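Local coordinates for protein response regulator ChrA (Corynebacterium diphtheriae, PDB 4YN8) that acts as the response regulator of a haem-sensing two-component system and probably binds DNA through a LuxR-type helix-turn-helix domain to regulate transcription, at residues Leu10-Pro15 with Leu101-Pro106; Ser23-Asp26 with Asp30-Val33. The protein carries 1 engineered substitution. All coordinates share one frame; numbering follows the deposited sequence. Where two conformers were deposited one is given.

Contact 1. Residues Leu10-Pro15 with Leu101-Pro106; sequences LIDDHP and LLKDAP. With MG (magnesium ion), chain F; SO4 (sulfate ion), chain B.
D12 and K103 meet through their charged ends, although D12 CA and K103 CA, the closest CA pair of the two segments, are 11.3 Å apart. The charge pair comes first. D12 OD2 and K103 NZ form a long salt bridge of 3.9 Å. The lysine spans the gap because its chain is extended beyond CG, with chi2 179° and chi3 -178°. The two side chains run at a slant to each other. The shorter grips on the ammonium lie elsewhere: it donates to D54 OD1, and K103 NZ gives a hydrogen bond of 2.9 Å to O1 of a sulfate ion, probably from the crystallisation liquor. That sulfate is also held by the backbone N of I55 and Q56 and by the hydroxyls of T81 and T85.

Metal bonds form the second group. The magnesium ion takes D12 OD1 at 2.1 Å and H14 ND1 at 2.4 Å. D54 OD1 and waters 1, 2 and 3 complete six ligands. Water 1 also donates to sulfate O3, at 2.6 Å, and so links the metal to the anion. D12 OD1 binds the metal and accepts from H14 N, while OD2 faces the lysine.

That hydrogen bond inside 10-15 orders the metal side. H14 N donates to D12 OD1 at 2.8 Å, from above the carboxylate plane, which makes an Asx turn just before helix 15-26. On the other side, a type I beta turn from L102 to A105 follows strand 99-102 and carries K103.

Acidic residues after the first strand, an aspartate after the third and a lysine after the fifth form the phospho-acceptor site of CheY-like receiver domains. Here the sulfate probably lies where a phosphoryl group would be held.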
ATOM      1  N   LEU A  10      20.668   6.440  -0.209  1.00  7.93           N
ATOM      2  CA  LEU A  10      19.368   7.109  -0.292  1.00  8.29           C
ATOM      3  C   LEU A  10      18.821   6.899  -1.676  1.00  8.35           C
ATOM      4  O   LEU A  10      19.476   7.260  -2.654  1.00  8.77           O
ATOM      5  CB  LEU A  10      19.567   8.601  -0.059  1.00  8.79           C
ATOM      6  CG  LEU A  10      18.337   9.489  -0.266  1.00  9.14           C
ATOM      7  CD1 LEU A  10      17.301   9.097   0.759  1.00  9.56           C
ATOM      8  CD2 LEU A  10      18.768  10.921  -0.083  1.00  9.94           C
ATOM      9  N   ILE A  11      17.611   6.368  -1.763  1.00  8.83           N
ATOM     10  CA  ILE A  11      17.015   5.924  -3.026  1.00  8.44           C
ATOM     11  C   ILE A  11      15.656   6.592  -3.185  1.00  9.35           C
ATOM     12  O   ILE A  11      14.811   6.516  -2.275  1.00  9.44           O
ATOM     13  CB  ILE A  11      16.856   4.418  -3.020  1.00  8.92           C
ATOM     14  CG1 ILE A  11      18.209   3.776  -2.705  1.00  9.76           C
ATOM     15  CG2 ILE A  11      16.338   3.919  -4.377  1.00  8.96           C
ATOM     16  CD1 ILE A  11      18.237   2.274  -2.873  1.00 10.72           C
ATOM     17  N   ASP A  12      15.470   7.274  -4.310  1.00  8.77           N
ATOM     18  CA  ASP A  12      14.202   7.947  -4.618  1.00 10.31           C
ATOM     19  C   ASP A  12      14.261   8.295  -6.088  1.00  9.56           C
ATOM     20  O   ASP A  12      15.279   8.820  -6.552  1.00 10.03           O
ATOM     21  CB  ASP A  12      14.084   9.233  -3.772  1.00 11.66           C
ATOM     22  CG  ASP A  12      12.736   9.917  -3.881  1.00 13.95           C
ATOM     23  OD1 ASP A  12      12.038   9.884  -4.930  1.00 13.07           O
ATOM     24  OD2 ASP A  12      12.384  10.517  -2.839  1.00 19.76           O
ATOM     25  N   ASP A  13      13.158   8.075  -6.785  1.00 10.22           N
ATOM     26  CA  ASP A  13      13.114   8.348  -8.229  0.50 11.11           C
ATOM     27  C   ASP A  13      12.955   9.815  -8.565  1.00 11.87           C
ATOM     28  O   ASP A  13      13.061  10.205  -9.765  1.00 11.81           O
ATOM     29  CB  ASP A  13      11.982   7.586  -8.875  0.50 11.41           C
ATOM     30  CG  ASP A  13      12.034   7.646 -10.403  0.50 13.18           C
ATOM     31  OD1 ASP A  13      13.127   7.432 -10.971  0.50 12.30           O
ATOM     32  OD2 ASP A  13      10.970   7.897 -10.995  0.50 14.59           O
ATOM     33  N   HIS A  14      12.667  10.618  -7.558  1.00 12.45           N
ATOM     34  CA  HIS A  14      12.404  12.058  -7.713  1.00 12.89           C
ATOM     35  C   HIS A  14      13.498  12.899  -7.178  1.00 11.63           C
ATOM     36  O   HIS A  14      13.575  13.119  -5.983  1.00 11.62           O
ATOM     37  CB  HIS A  14      11.037  12.374  -7.071  1.00 14.48           C
ATOM     38  CG  HIS A  14       9.975  11.482  -7.575  1.00 15.94           C
ATOM     39  ND1 HIS A  14       9.553  10.335  -6.904  1.00 20.00           N
ATOM     40  CD2 HIS A  14       9.376  11.461  -8.773  1.00 16.68           C
ATOM     41  CE1 HIS A  14       8.697   9.693  -7.678  1.00 19.02           C
ATOM     42  NE2 HIS A  14       8.597  10.349  -8.820  1.00 17.98           N
ATOM     43  N   PRO A  15      14.419  13.369  -8.066  1.00 11.85           N
ATOM     44  CA  PRO A  15      15.673  14.032  -7.565  1.00 11.75           C
ATOM     45  C   PRO A  15      15.417  15.310  -6.769  1.00 12.23           C
ATOM     46  O   PRO A  15      16.166  15.636  -5.856  1.00 13.04           O
ATOM     47  CB  PRO A  15      16.439  14.338  -8.855  1.00 12.85           C
ATOM     48  CG  PRO A  15      15.410  14.321  -9.902  1.00 13.53           C
ATOM     49  CD  PRO A  15      14.429  13.255  -9.547  1.00 12.28           C
ATOM     50  N   LEU A 101       8.861   5.622   8.127  1.00  9.06           N
ATOM     51  CA  LEU A 101       8.699   7.019   8.567  1.00  9.74           C
ATOM     52  C   LEU A 101       8.102   7.823   7.457  1.00  9.76           C
ATOM     53  O   LEU A 101       8.253   7.482   6.281  1.00  9.40           O
ATOM     54  CB  LEU A 101      10.060   7.608   8.959  1.00 11.38           C
ATOM     55  CG  LEU A 101      10.001   8.878   9.811  1.00 13.32           C
ATOM     56  CD1 LEU A 101       9.545   8.597  11.219  1.00 15.01           C
ATOM     57  CD2 LEU A 101      11.389   9.564   9.812  1.00 14.63           C
ATOM     58  N   LEU A 102       7.384   8.897   7.788  1.00  9.47           N
ATOM     59  CA  LEU A 102       6.966   9.812   6.758  1.00 10.45           C
ATOM     60  C   LEU A 102       8.047  10.797   6.376  1.00 10.97           C
ATOM     61  O   LEU A 102       8.826  11.218   7.201  1.00 12.00           O
ATOM     62  CB  LEU A 102       5.706  10.586   7.150  1.00 11.63           C
ATOM     63  CG  LEU A 102       4.467   9.751   7.437  1.00 13.48           C
ATOM     64  CD1 LEU A 102       3.300  10.671   7.802  1.00 15.09           C
ATOM     65  CD2 LEU A 102       4.116   8.892   6.267  1.00 13.50           C
ATOM     66  N   LYS A 103       8.057  11.202   5.119  1.00 12.29           N
ATOM     67  CA  LYS A 103       9.128  12.100   4.606  1.00 14.75           C
ATOM     68  C   LYS A 103       9.139  13.482   5.199  1.00 17.72           C
ATOM     69  O   LYS A 103      10.201  14.099   5.243  1.00 17.72           O
ATOM     70  CB  LYS A 103       9.059  12.256   3.101  1.00 14.49           C
ATOM     71  CG  LYS A 103       9.353  10.998   2.337  1.00 13.87           C
ATOM     72  CD  LYS A 103       9.250  11.164   0.821  1.00 15.21           C
ATOM     73  CE  LYS A 103       9.514   9.838   0.147  1.00 15.11           C
ATOM     74  NZ  LYS A 103       8.944   9.876  -1.182  1.00 16.40           N
ATOM     75  N   ASP A 104       7.998  13.932   5.691  1.00 18.83           N
ATOM     76  CA  ASP A 104       7.924  15.227   6.382  1.00 22.94           C
ATOM     77  C   ASP A 104       7.843  15.140   7.910  1.00 20.57           C
ATOM     78  O   ASP A 104       7.438  16.077   8.581  1.00 21.92           O
ATOM     79  CB  ASP A 104       6.764  16.013   5.803  1.00 25.91           C
ATOM     80  CG  ASP A 104       5.408  15.350   6.053  1.00 29.20           C
ATOM     81  OD1 ASP A 104       5.311  14.255   6.688  1.00 29.30           O
ATOM     82  OD2 ASP A 104       4.398  15.971   5.613  1.00 33.26           O
ATOM     83  N   ALA A 105       8.295  14.039   8.488  1.00 16.20           N
ATOM     84  CA  ALA A 105       8.500  13.934   9.896  1.00 14.87           C
ATOM     85  C   ALA A 105       9.501  15.005  10.363  1.00 14.03           C
ATOM     86  O   ALA A 105      10.276  15.520   9.587  1.00 13.40           O
ATOM     87  CB  ALA A 105       9.033  12.565  10.289  1.00 15.68           C
ATOM     88  N   PRO A 106       9.480  15.318  11.629  1.00 15.55           N
ATOM     89  CA  PRO A 106      10.531  16.191  12.196  1.00 15.14           C
ATOM     90  C   PRO A 106      11.938  15.677  11.849  1.00 14.92           C
ATOM     91  O   PRO A 106      12.177  14.443  11.858  1.00 14.46           O
ATOM     92  CB  PRO A 106      10.276  16.081  13.696  1.00 16.37           C
ATOM     93  CG  PRO A 106       8.818  15.741  13.810  1.00 17.29           C
ATOM     94  CD  PRO A 106       8.585  14.797  12.682  1.00 16.92           C
TER
HETATM   95 MG    MG F 204       9.971   9.425  -4.737  1.00 18.98          MG
HETATM   96  S   SO4 B 200       6.301   7.288  -1.904  0.89 25.27           S
HETATM   97  O1  SO4 B 200       6.322   8.659  -1.363  0.89 23.34           O
HETATM   98  O2  SO4 B 200       4.941   6.972  -2.346  0.89 34.22           O
HETATM   99  O3  SO4 B 200       7.187   7.001  -3.060  0.89 27.99           O
HETATM  100  O4  SO4 B 200       6.706   6.290  -0.814  0.89 27.38           O
HETATM  101  O   HOH W   1       8.028   9.008  -4.549  1.00 17.47           O
HETATM  102  O   HOH W   2      10.653   7.524  -5.595  0.50  5.31           O
HETATM  103  O   HOH W   3      10.133  11.245  -3.790  1.00 18.37           O

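Contact 2. Residues Ser23-Asp26 with Asp30-Val33; sequences SILD and DITV. With MG (magnesium ion), chain I.
L25 lays its CB against CG2 of V33, 3.8 Å away, and the two side chains cross at about a right angle. This is the return half of a beta-alpha-beta unit, where the end of helix 15-26 packs on the start of strand 31-37. L25 CB also touches I31 CG2, at 4.1 Å. I31 puts CG2 there by holding it anti to its backbone N, with CG1 beside that N (chi1 -58°). L110 and V114 of helix 107-119 pack on L25, while V8 and L10 of strand 6-11 touch I31 and V33 respectively.

D26 supplies the polar part. D26 OD1 accepts from V33 N at 2.9 Å, on the syn side and 32° out of the carboxylate plane. The bond is nearly straight at the hydrogen, 174°. Water 4 donates to the same oxygen. OD2 makes a salt bridge with R22, one helical turn earlier. The carboxylate is therefore held at both oxygens, and its OD1 pins the helix end to the strand edge.

A magnesium ion ties the backbones together as well. It binds D26 O, I31 O and F28 O, with waters 6 and 7. Water 5 closes a further bridge, donating to D26 OD2 at 2.6 Å and to V33 O at 2.8 Å.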
ATOM      1  N   SER A  23      19.985  16.586   2.029  1.00 14.17           N
ATOM      2  CA  SER A  23      20.463  17.739   2.790  0.50 15.25           C
ATOM      3  C   SER A  23      20.173  17.546   4.273  1.00 14.48           C
ATOM      4  O   SER A  23      21.047  17.768   5.117  1.00 14.06           O
ATOM      5  CB  SER A  23      19.820  19.017   2.252  0.50 16.44           C
ATOM      6  OG  SER A  23      20.423  19.330   1.020  0.50 18.86           O
ATOM      7  N   ILE A  24      18.976  17.055   4.588  1.00 13.25           N
ATOM      8  CA  ILE A  24      18.624  16.787   5.970  1.00 12.74           C
ATOM      9  C   ILE A  24      19.499  15.707   6.589  1.00 11.74           C
ATOM     10  O   ILE A  24      20.029  15.855   7.707  1.00 11.82           O
ATOM     11  CB  ILE A  24      17.163  16.381   6.120  1.00 13.53           C
ATOM     12  CG1 ILE A  24      16.233  17.532   5.743  1.00 14.19           C
ATOM     13  CG2 ILE A  24      16.914  15.961   7.553  1.00 13.97           C
ATOM     14  CD1 ILE A  24      14.820  17.090   5.453  1.00 15.86           C
ATOM     15  N   LEU A  25      19.629  14.574   5.916  1.00 10.74           N
ATOM     16  CA  LEU A  25      20.447  13.508   6.453  1.00 11.38           C
ATOM     17  C   LEU A  25      21.901  13.929   6.707  1.00 11.75           C
ATOM     18  O   LEU A  25      22.466  13.642   7.790  1.00 11.24           O
ATOM     19  CB  LEU A  25      20.397  12.277   5.523  1.00 11.23           C
ATOM     20  CG  LEU A  25      19.035  11.561   5.464  1.00 12.11           C
ATOM     21  CD1 LEU A  25      18.917  10.690   4.238  1.00 12.25           C
ATOM     22  CD2 LEU A  25      18.788  10.739   6.714  1.00 13.40           C
ATOM     23  N   ASP A  26      22.489  14.605   5.708  1.00 12.69           N
ATOM     24  CA  ASP A  26      23.910  15.014   5.781  1.00 14.28           C
ATOM     25  C   ASP A  26      24.102  16.079   6.853  1.00 15.85           C
ATOM     26  O   ASP A  26      25.205  16.181   7.434  1.00 17.32           O
ATOM     27  CB  ASP A  26      24.397  15.513   4.420  1.00 15.71           C
ATOM     28  CG  ASP A  26      24.966  14.412   3.544  1.00 17.52           C
ATOM     29  OD1 ASP A  26      25.533  13.381   4.035  1.00 19.20           O
ATOM     30  OD2 ASP A  26      24.911  14.622   2.317  1.00 18.30           O
ATOM     31  N   ASP A  30      26.380  12.566  12.586  1.00 16.33           N
ATOM     32  CA  ASP A  30      26.540  11.131  12.678  1.00 14.62           C
ATOM     33  C   ASP A  30      25.938  10.332  11.527  1.00 12.60           C
ATOM     34  O   ASP A  30      25.849   9.113  11.629  1.00 12.26           O
ATOM     35  CB  ASP A  30      26.023  10.579  14.009  1.00 16.18           C
ATOM     36  CG  ASP A  30      24.577  10.913  14.286  1.00 18.66           C
ATOM     37  OD1 ASP A  30      24.018  11.830  13.614  1.00 17.06           O
ATOM     38  OD2 ASP A  30      24.002  10.276  15.210  1.00 20.69           O
ATOM     39  N   ILE A  31      25.542  11.050  10.488  1.00 12.15           N
ATOM     40  CA  ILE A  31      25.011  10.477   9.273  1.00 11.76           C
ATOM     41  C   ILE A  31      25.674  11.059   8.052  1.00 11.60           C
ATOM     42  O   ILE A  31      25.755  12.293   7.869  1.00 12.59           O
ATOM     43  CB  ILE A  31      23.472  10.669   9.192  1.00 11.52           C
ATOM     44  CG1 ILE A  31      22.787  10.030  10.400  1.00 12.15           C
ATOM     45  CG2 ILE A  31      22.943  10.098   7.841  1.00 12.32           C
ATOM     46  CD1 ILE A  31      21.300  10.323  10.521  1.00 13.10           C
ATOM     47  N   THR A  32      26.024  10.186   7.129  1.00 11.40           N
ATOM     48  CA  THR A  32      26.595  10.585   5.866  1.00 13.18           C
ATOM     49  C   THR A  32      25.919   9.821   4.721  1.00 11.51           C
ATOM     50  O   THR A  32      25.908   8.593   4.738  1.00 11.80           O
ATOM     51  CB  THR A  32      28.106  10.289   5.777  1.00 16.14           C
ATOM     52  OG1 THR A  32      28.816  11.058   6.744  1.00 23.16           O
ATOM     53  CG2 THR A  32      28.630  10.723   4.438  1.00 19.30           C
ATOM     54  N   VAL A  33      25.425  10.532   3.725  1.00 10.73           N
ATOM     55  CA  VAL A  33      24.886   9.878   2.530  1.00 10.41           C
ATOM     56  C   VAL A  33      26.053   9.570   1.611  1.00 10.08           C
ATOM     57  O   VAL A  33      26.668  10.504   1.045  1.00 11.12           O
ATOM     58  CB  VAL A  33      23.850  10.747   1.853  1.00 11.38           C
ATOM     59  CG1 VAL A  33      23.319  10.117   0.554  1.00 11.88           C
ATOM     60  CG2 VAL A  33      22.724  10.968   2.862  1.00 12.01           C
TER
HETATM   61 MG    MG I 207      26.775  14.345   8.223  1.00 20.35          MG
HETATM   62  O   HOH W   4      27.679  14.128   5.755  1.00 21.93           O
HETATM   63  O   HOH W   5      26.348  13.217   0.701  1.00 27.22           O
HETATM   64  O   HOH W   6      28.527  12.842   9.100  1.00 30.67           O
HETATM   65  O   HOH W   7      28.086  16.078   8.853  1.00 25.58           O

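Overall arrangement
Both contacts lie in the receiver domain, with centres about 13 Å apart. Contact 1 joins the loops that follow strands 6-11 and 99-102 of the parallel sheet. Contact 2 joins helix 15-26 to strand 31-37, an outermost strand and the neighbour of 6-11. Along the chain, 23-26 and 30-33 both fall between 10-15 and 101-106. L10 connects the two, packing its CB on V33 CG1 and its CD1 on L25 CD1. Each contact has its own magnesium ion. The one in contact 1 sits in the phospho-acceptor site; the other bridges the loop between helix 15-26 and strand 31-37.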